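Local coordinates for protein Beta/alpha-amylase (Paenibacillus polymyxa, PDB 3VOC) that hydrolyses alpha-1,4-glucosidic linkages of starch, this chain being the family 14 beta-amylase domain that releases maltose from non-reducing chain ends, at residues 42-47 with 131-136; 78-83 with 155-160; 135-140 with 266-271. All coordinates share one frame; numbering follows the deposited sequence.

Contact 1. Residues 42-47 with 131-136; sequences VWWGYV and KQYDEL. With CA (calcium ion), chain B.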
# COMPACT_ATOMS: atom_id res chain seq x y z
N VAL A 42 -5.26 3.72 10.98
CA VAL A 42 -5.18 3.37 12.42
C VAL A 42 -3.71 3.11 12.67
O VAL A 42 -3.19 2.01 12.41
CB VAL A 42 -6.11 2.17 12.76
CG1 VAL A 42 -6.07 1.83 14.25
CG2 VAL A 42 -7.56 2.48 12.32
N TRP A 43 -3.02 4.17 13.10
CA TRP A 43 -1.55 4.15 13.17
C TRP A 43 -1.00 3.20 14.25
O TRP A 43 -1.33 3.33 15.43
CB TRP A 43 -1.00 5.57 13.42
CG TRP A 43 -1.26 6.50 12.28
CD1 TRP A 43 -2.17 7.51 12.24
CD2 TRP A 43 -0.62 6.48 11.00
NE1 TRP A 43 -2.12 8.13 11.02
CE2 TRP A 43 -1.18 7.52 10.24
CE3 TRP A 43 0.38 5.68 10.43
CZ2 TRP A 43 -0.80 7.79 8.91
CZ3 TRP A 43 0.78 5.95 9.10
CH2 TRP A 43 0.19 7.00 8.36
N TRP A 44 -0.15 2.26 13.84
CA TRP A 44 0.51 1.39 14.81
C TRP A 44 1.18 2.20 15.94
O TRP A 44 1.08 1.84 17.13
CB TRP A 44 1.55 0.51 14.11
CG TRP A 44 1.93 -0.72 14.91
CD1 TRP A 44 1.35 -1.19 16.09
CD2 TRP A 44 2.94 -1.68 14.56
NE1 TRP A 44 1.96 -2.35 16.48
CE2 TRP A 44 2.93 -2.68 15.57
CE3 TRP A 44 3.85 -1.79 13.49
CZ2 TRP A 44 3.81 -3.76 15.54
CZ3 TRP A 44 4.70 -2.87 13.45
CH2 TRP A 44 4.68 -3.85 14.48
N GLY A 45 1.83 3.30 15.55
CA GLY A 45 2.55 4.19 16.47
C GLY A 45 1.64 4.83 17.51
O GLY A 45 2.12 5.24 18.57
N TYR A 46 0.35 4.94 17.21
CA TYR A 46 -0.64 5.47 18.14
C TYR A 46 -1.17 4.43 19.11
O TYR A 46 -1.58 4.78 20.22
CB TYR A 46 -1.86 6.02 17.39
CG TYR A 46 -1.75 7.41 16.81
CD1 TYR A 46 -0.52 8.05 16.68
CD2 TYR A 46 -2.89 8.09 16.35
CE1 TYR A 46 -0.41 9.33 16.12
CE2 TYR A 46 -2.80 9.38 15.80
CZ TYR A 46 -1.56 9.99 15.68
OH TYR A 46 -1.45 11.24 15.12
N VAL A 47 -1.23 3.17 18.68
CA VAL A 47 -2.03 2.20 19.41
C VAL A 47 -1.22 1.14 20.17
O VAL A 47 -1.78 0.44 21.00
CB VAL A 47 -3.09 1.49 18.51
CG1 VAL A 47 -4.00 2.51 17.83
CG2 VAL A 47 -2.41 0.58 17.45
N LYS A 131 4.32 -12.15 13.47
CA LYS A 131 3.88 -12.31 14.86
C LYS A 131 3.34 -10.99 15.38
O LYS A 131 2.26 -10.95 15.95
CB LYS A 131 5.03 -12.81 15.75
CG LYS A 131 4.61 -13.06 17.20
CD LYS A 131 5.76 -13.58 18.06
CE LYS A 131 5.25 -13.90 19.47
NZ LYS A 131 6.38 -14.00 20.44
N GLN A 132 4.11 -9.92 15.20
CA GLN A 132 3.65 -8.58 15.63
C GLN A 132 2.31 -8.17 15.01
O GLN A 132 1.44 -7.66 15.71
CB GLN A 132 4.72 -7.51 15.38
CG GLN A 132 5.93 -7.60 16.33
CD GLN A 132 5.57 -7.44 17.81
OE1 GLN A 132 4.64 -6.70 18.17
NE2 GLN A 132 6.31 -8.13 18.66
N TYR A 133 2.12 -8.42 13.71
CA TYR A 133 0.86 -8.03 13.07
C TYR A 133 -0.29 -8.89 13.58
O TYR A 133 -1.40 -8.41 13.77
CB TYR A 133 0.94 -8.14 11.54
CG TYR A 133 1.81 -7.10 10.81
CD1 TYR A 133 2.87 -6.44 11.44
CD2 TYR A 133 1.59 -6.82 9.46
CE1 TYR A 133 3.66 -5.51 10.75
CE2 TYR A 133 2.37 -5.90 8.76
CZ TYR A 133 3.41 -5.27 9.41
OH TYR A 133 4.20 -4.38 8.71
N ASP A 134 -0.01 -10.17 13.78
CA ASP A 134 -0.99 -11.11 14.34
C ASP A 134 -1.49 -10.61 15.71
O ASP A 134 -2.70 -10.56 15.95
CB ASP A 134 -0.37 -12.52 14.43
CG ASP A 134 -1.38 -13.61 14.81
OD1 ASP A 134 -2.60 -13.44 14.64
OD2 ASP A 134 -0.92 -14.68 15.26
N GLU A 135 -0.57 -10.22 16.60
CA GLU A 135 -0.96 -9.66 17.90
C GLU A 135 -1.78 -8.38 17.76
O GLU A 135 -2.74 -8.16 18.51
CB GLU A 135 0.27 -9.33 18.76
CG GLU A 135 1.15 -10.54 19.11
CD GLU A 135 2.48 -10.12 19.71
OE1 GLU A 135 3.00 -9.03 19.36
OE2 GLU A 135 3.01 -10.88 20.54
N LEU A 136 -1.39 -7.51 16.82
CA LEU A 136 -2.08 -6.23 16.64
C LEU A 136 -3.50 -6.45 16.07
O LEU A 136 -4.46 -5.78 16.49
CB LEU A 136 -1.25 -5.32 15.72
CG LEU A 136 -1.89 -3.99 15.29
CD1 LEU A 136 -2.08 -3.10 16.50
CD2 LEU A 136 -1.04 -3.30 14.24
CA CA B . 3.01 -6.83 19.83
O HOH W 1 1.50 -6.30 18.12
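Gln132, packed against Trp44, gives its amide OE1 to the calcium ion at 2.3 Å. The site lies beside a TIM barrel, where the short helix 44-47 following strand 37-43 meets the outer helix 127-144. One helical turn after Gln132, Glu135 presents OE1 to the same calcium at 2.2 Å. Water 1 is another ligand, and it also donates to the backbone O of Gln132, at 2.8 Å, tying the hydration of the metal to the helix. Glu48, Asp52 and Asn53 complete the coordination. Glu48 is also the partner of Trp44: its OE1 accepts a hydrogen bond from the indole NE1 while its OE2 holds the metal, which makes Trp44 a second-shell residue. The amide of Gln132 reaches the ion through a bend in its chain at chi2 (-60°), and CB stays behind, 3.8 Å from CH2 of Trp44.

Apart from the metal, the contact is apolar, with the Trp44 indole at its centre. The edge of the Tyr133 ring is turned toward the face of the indole's six-membered ring in an offset edge-to-face pair, the planes 84° apart and the centroids 5.7 Å apart. Leu136 serves the other ring of the indole: its CD2 makes a CH-pi contact over the five-membered ring, 3.8 Å from the centroid and 17° off the normal. The second branch of the same leucine extends to helix 44-47, where CD1 of Leu136 meets CG2 of Val47 at 3.8 Å.

Contact 2. Residues 78-83 with 155-160; sequences ISTHKC and YLSGGP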
# COMPACT_ATOMS: atom_id res chain seq x y z
N ILE A 78 -5.38 -0.89 9.15
CA ILE A 78 -4.43 -1.21 10.21
C ILE A 78 -3.02 -0.79 9.74
O ILE A 78 -2.32 -1.53 9.03
CB ILE A 78 -4.50 -2.68 10.65
CG1 ILE A 78 -5.96 -3.10 10.90
CG2 ILE A 78 -3.60 -2.90 11.89
CD1 ILE A 78 -6.73 -2.21 11.94
N SER A 79 -2.63 0.42 10.11
CA SER A 79 -1.50 1.09 9.46
C SER A 79 -0.18 0.82 10.19
O SER A 79 0.25 1.62 11.03
CB SER A 79 -1.78 2.58 9.36
OG SER A 79 -2.89 2.78 8.52
N THR A 80 0.42 -0.32 9.85
CA THR A 80 1.71 -0.77 10.37
C THR A 80 2.84 -0.14 9.53
O THR A 80 3.77 -0.81 9.05
CB THR A 80 1.78 -2.29 10.27
OG1 THR A 80 1.37 -2.69 8.96
CG2 THR A 80 0.85 -2.96 11.30
N HIS A 81 2.73 1.17 9.33
CA HIS A 81 3.78 1.91 8.64
C HIS A 81 3.97 3.26 9.31
O HIS A 81 3.14 3.68 10.11
CB HIS A 81 3.50 2.03 7.13
CG HIS A 81 2.20 2.69 6.80
ND1 HIS A 81 1.01 2.01 6.76
CD2 HIS A 81 1.92 3.96 6.43
CE1 HIS A 81 0.04 2.83 6.41
NE2 HIS A 81 0.57 4.03 6.21
N LYS A 82 5.08 3.91 8.99
CA LYS A 82 5.45 5.19 9.57
C LYS A 82 4.82 6.32 8.76
O LYS A 82 4.70 6.20 7.53
CB LYS A 82 6.99 5.32 9.59
CG LYS A 82 7.53 6.73 9.78
CD LYS A 82 9.00 6.72 10.22
CE LYS A 82 9.94 6.24 9.13
NZ LYS A 82 11.38 6.45 9.53
N CYS A 83 4.41 7.39 9.44
CA CYS A 83 4.06 8.62 8.75
C CYS A 83 5.21 9.60 8.93
O CYS A 83 5.58 9.93 10.07
CB CYS A 83 2.77 9.23 9.30
SG CYS A 83 1.97 10.39 8.17
N TYR A 155 -8.92 -2.71 5.88
CA TYR A 155 -7.70 -2.68 5.06
C TYR A 155 -6.47 -3.06 5.86
O TYR A 155 -6.37 -2.77 7.06
CB TYR A 155 -7.49 -1.30 4.38
CG TYR A 155 -8.52 -0.98 3.29
CD1 TYR A 155 -8.93 -1.97 2.38
CD2 TYR A 155 -9.07 0.30 3.16
CE1 TYR A 155 -9.90 -1.69 1.38
CE2 TYR A 155 -10.01 0.59 2.16
CZ TYR A 155 -10.42 -0.41 1.27
OH TYR A 155 -11.37 -0.13 0.28
N LEU A 156 -5.52 -3.72 5.18
CA LEU A 156 -4.22 -4.01 5.77
C LEU A 156 -3.21 -3.08 5.13
O LEU A 156 -3.42 -2.63 3.99
CB LEU A 156 -3.82 -5.45 5.48
CG LEU A 156 -4.83 -6.51 5.90
CD1 LEU A 156 -4.26 -7.89 5.61
CD2 LEU A 156 -5.27 -6.37 7.38
N SER A 157 -2.11 -2.83 5.84
CA SER A 157 -0.96 -2.13 5.29
C SER A 157 0.15 -3.14 4.93
O SER A 157 0.71 -3.81 5.81
CB SER A 157 -0.44 -1.10 6.30
OG SER A 157 0.80 -0.56 5.88
N GLY A 158 0.44 -3.24 3.64
CA GLY A 158 1.45 -4.20 3.16
C GLY A 158 2.87 -3.66 3.14
O GLY A 158 3.80 -4.37 2.77
N GLY A 159 3.04 -2.40 3.54
CA GLY A 159 4.37 -1.77 3.55
C GLY A 159 4.29 -0.25 3.60
O GLY A 159 3.27 0.31 4.06
N PRO A 160 5.36 0.43 3.17
CA PRO A 160 5.44 1.89 3.24
C PRO A 160 4.20 2.55 2.66
O PRO A 160 3.66 2.10 1.63
CB PRO A 160 6.67 2.22 2.38
CG PRO A 160 7.54 0.95 2.46
CD PRO A 160 6.55 -0.16 2.50
O HOH W 2 -1.26 -4.10 8.48
O HOH W 3 3.00 -2.03 6.76
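His81 ND1 and Ser157 OG share a short but bent hydrogen bond (2.7 Å, 133°), in which either may donate. It joins the ends of adjacent parallel barrel strands, 73-79 and 153-156, just where they give way to loops. The bond limits the rotation of the imidazole of His81, which probably binds substrate, as in related beta-amylases. Ser157 swings OG anti to its own N (chi1 170°), which carries it to the imidazole. The same OG is bonded to water 3 at 2.8 Å, and this water also donates to Thr80 O at 2.7 Å and is bonded to Thr80 OG1.

Water 2 fills in for the strand pairing where it loosens. It donates to Ile78 O at 2.8 Å and accepts from Ser157 N at 3.1 Å; the direct bond from Ser157 N to Ile78 O is weak, at 3.5 Å. Thr80 OG1 binds this water as well, so one hydroxyl touches both waters. The other bond of Ile78 is sound: its N donates to Tyr155 O at 3.0 Å and 168°.

On its other side strand 73-79 pairs with strand 37-43, and Ser79 OG bonds to Asp41; helix 127-144 covers Ile78 and Thr80 with Leu136, while strand 275-279 flanks Tyr155 and Leu156.

Contact 3. Residues 135-140 with 266-271; sequences ELYASF and KNFDSV. With CA (calcium ion), chain B.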
# COMPACT_ATOMS: atom_id res chain seq x y z
N GLU A 135 -0.57 -10.22 16.60
CA GLU A 135 -0.96 -9.66 17.90
C GLU A 135 -1.78 -8.38 17.76
O GLU A 135 -2.74 -8.16 18.51
CB GLU A 135 0.27 -9.33 18.76
CG GLU A 135 1.15 -10.54 19.11
CD GLU A 135 2.48 -10.12 19.71
OE1 GLU A 135 3.00 -9.03 19.36
OE2 GLU A 135 3.01 -10.88 20.54
N LEU A 136 -1.39 -7.51 16.82
CA LEU A 136 -2.08 -6.23 16.64
C LEU A 136 -3.50 -6.45 16.07
O LEU A 136 -4.46 -5.78 16.49
CB LEU A 136 -1.25 -5.32 15.72
CG LEU A 136 -1.89 -3.99 15.29
CD1 LEU A 136 -2.08 -3.10 16.50
CD2 LEU A 136 -1.04 -3.30 14.24
N TYR A 137 -3.63 -7.38 15.13
CA TYR A 137 -4.94 -7.67 14.54
C TYR A 137 -5.86 -8.29 15.59
O TYR A 137 -7.06 -7.99 15.66
CB TYR A 137 -4.82 -8.61 13.33
CG TYR A 137 -4.03 -8.09 12.12
CD1 TYR A 137 -3.70 -6.75 11.98
CD2 TYR A 137 -3.65 -8.96 11.10
CE1 TYR A 137 -2.98 -6.29 10.84
CE2 TYR A 137 -2.94 -8.53 9.97
CZ TYR A 137 -2.62 -7.20 9.85
OH TYR A 137 -1.93 -6.78 8.74
N ALA A 138 -5.29 -9.17 16.41
CA ALA A 138 -6.01 -9.79 17.52
C ALA A 138 -6.52 -8.74 18.47
O ALA A 138 -7.69 -8.75 18.88
CB ALA A 138 -5.09 -10.80 18.26
N SER A 139 -5.64 -7.81 18.84
CA SER A 139 -6.03 -6.75 19.74
C SER A 139 -7.12 -5.87 19.13
O SER A 139 -8.07 -5.50 19.83
CB SER A 139 -4.84 -5.89 20.16
OG SER A 139 -5.26 -5.02 21.19
N PHE A 140 -7.00 -5.54 17.84
CA PHE A 140 -8.03 -4.73 17.19
C PHE A 140 -9.38 -5.43 17.22
O PHE A 140 -10.41 -4.83 17.56
CB PHE A 140 -7.66 -4.42 15.72
CG PHE A 140 -8.68 -3.58 15.03
CD1 PHE A 140 -8.75 -2.20 15.26
CD2 PHE A 140 -9.61 -4.16 14.19
CE1 PHE A 140 -9.75 -1.41 14.65
CE2 PHE A 140 -10.61 -3.38 13.58
CZ PHE A 140 -10.67 -2.02 13.81
N LYS A 266 -7.59 -14.84 10.14
CA LYS A 266 -7.68 -15.62 11.37
C LYS A 266 -8.34 -14.81 12.48
O LYS A 266 -9.20 -15.32 13.21
CB LYS A 266 -6.30 -16.11 11.80
CG LYS A 266 -6.32 -16.96 13.08
CD LYS A 266 -4.90 -17.34 13.49
CE LYS A 266 -4.22 -16.17 14.20
NZ LYS A 266 -2.97 -16.58 14.92
N ASN A 267 -7.94 -13.55 12.59
CA ASN A 267 -8.46 -12.67 13.63
C ASN A 267 -9.80 -12.00 13.33
O ASN A 267 -10.53 -11.64 14.25
CB ASN A 267 -7.40 -11.62 13.97
CG ASN A 267 -6.23 -12.23 14.75
OD1 ASN A 267 -6.41 -12.68 15.87
ND2 ASN A 267 -5.05 -12.28 14.14
N PHE A 268 -10.11 -11.82 12.05
CA PHE A 268 -11.27 -10.99 11.69
C PHE A 268 -12.47 -11.77 11.20
O PHE A 268 -13.59 -11.29 11.33
CB PHE A 268 -10.91 -9.94 10.62
CG PHE A 268 -9.84 -8.97 11.03
CD1 PHE A 268 -9.65 -8.63 12.39
CD2 PHE A 268 -9.04 -8.35 10.07
CE1 PHE A 268 -8.66 -7.72 12.77
CE2 PHE A 268 -8.05 -7.42 10.44
CZ PHE A 268 -7.86 -7.11 11.78
N ASP A 269 -12.25 -12.94 10.60
CA ASP A 269 -13.34 -13.61 9.89
C ASP A 269 -14.46 -14.07 10.80
O ASP A 269 -15.61 -14.06 10.38
CB ASP A 269 -12.84 -14.79 9.04
CG ASP A 269 -12.16 -14.33 7.76
OD1 ASP A 269 -12.03 -13.11 7.54
OD2 ASP A 269 -11.70 -15.19 7.00
N SER A 270 -14.14 -14.45 12.03
CA SER A 270 -15.19 -14.88 12.97
C SER A 270 -15.68 -13.75 13.89
O SER A 270 -16.56 -13.96 14.72
CB SER A 270 -14.71 -16.09 13.78
OG SER A 270 -13.63 -15.71 14.61
N VAL A 271 -15.13 -12.55 13.74
CA VAL A 271 -15.53 -11.42 14.56
C VAL A 271 -16.30 -10.44 13.68
O VAL A 271 -17.44 -10.07 14.00
CB VAL A 271 -14.31 -10.74 15.23
CG1 VAL A 271 -14.71 -9.46 15.94
CG2 VAL A 271 -13.62 -11.74 16.21
CA CA B . 3.01 -6.83 19.83
O HOH W 1 1.50 -6.30 18.12
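Phe268, with CG anti to its own carbonyl carbon (chi1 -60°), sends its ring toward helix 127-144, where Phe140, with CG anti to the backbone N (chi1 -179°), brings its ring to meet it. The two side chains run at about a right angle to each other, and CE1 of Phe268 lies at the edge of the Phe140 ring, near its plane and 3.9 Å from CD2. This is helix-to-helix packing on the outside of the TIM barrel, between helix 127-144 and the C-terminal end of helix 240-268.

The far end of the Phe268 ring settles against Tyr137. Its CZ touches Tyr137 CB at 3.7 Å, and CE1 comes within 3.3 Å of the backbone O of Tyr137, so the ring rests on main chain as well as side chain. The Tyr137 and Phe268 rings are inclined by 43°, with centroids 5.6 Å apart, an oblique pairing.

Asn267 handles the more exposed flank. Its OD1 approaches Ala138 CB at 3.3 Å, a van der Waals contact with the small side chain. The backbones come close here, with CA of Ala138 and CA of Asn267 5.4 Å apart. Asn267 ND2 packs 3.8 Å from Tyr137 CB, but its hydrogen bonds go to Asp134 OD1, a turn back along helix 127-144, and to Ala263 O within its own helix. The amide is therefore fixed to both helices at once. Beside it, Lys266 forms a salt bridge to Asp134.

Inward, Phe140 rests on Pro76 and Ile78 of strand 73-79, Phe268 on Ile154 of strand 153-156, and Tyr137 runs between both strands and helix 240-268, touching Ile78, Leu156 and Ile260.

In the fold
Contact 2 lies deepest, in the barrel wall, its centre about 7 Å from that of the chain, whereas contacts 1 and 3 belong to the outer layer, with centres about 16 and 20 Å away. Contacts 1 and 3 use successive turns of helix 127-144 and share Glu135 and Leu136; contact 3 has partly exposed residues at its margin, contact 1 is buried. Their chemistry follows position: ordered water and short polar bonds at the strand ends, metal coordination beside aromatic packing in 42-47 with 131-136, and mainly ring packing in 135-140 with 266-271. Leu136 bridges the layers, its CD2 packing on Ile78 and Thr80 of contact 2.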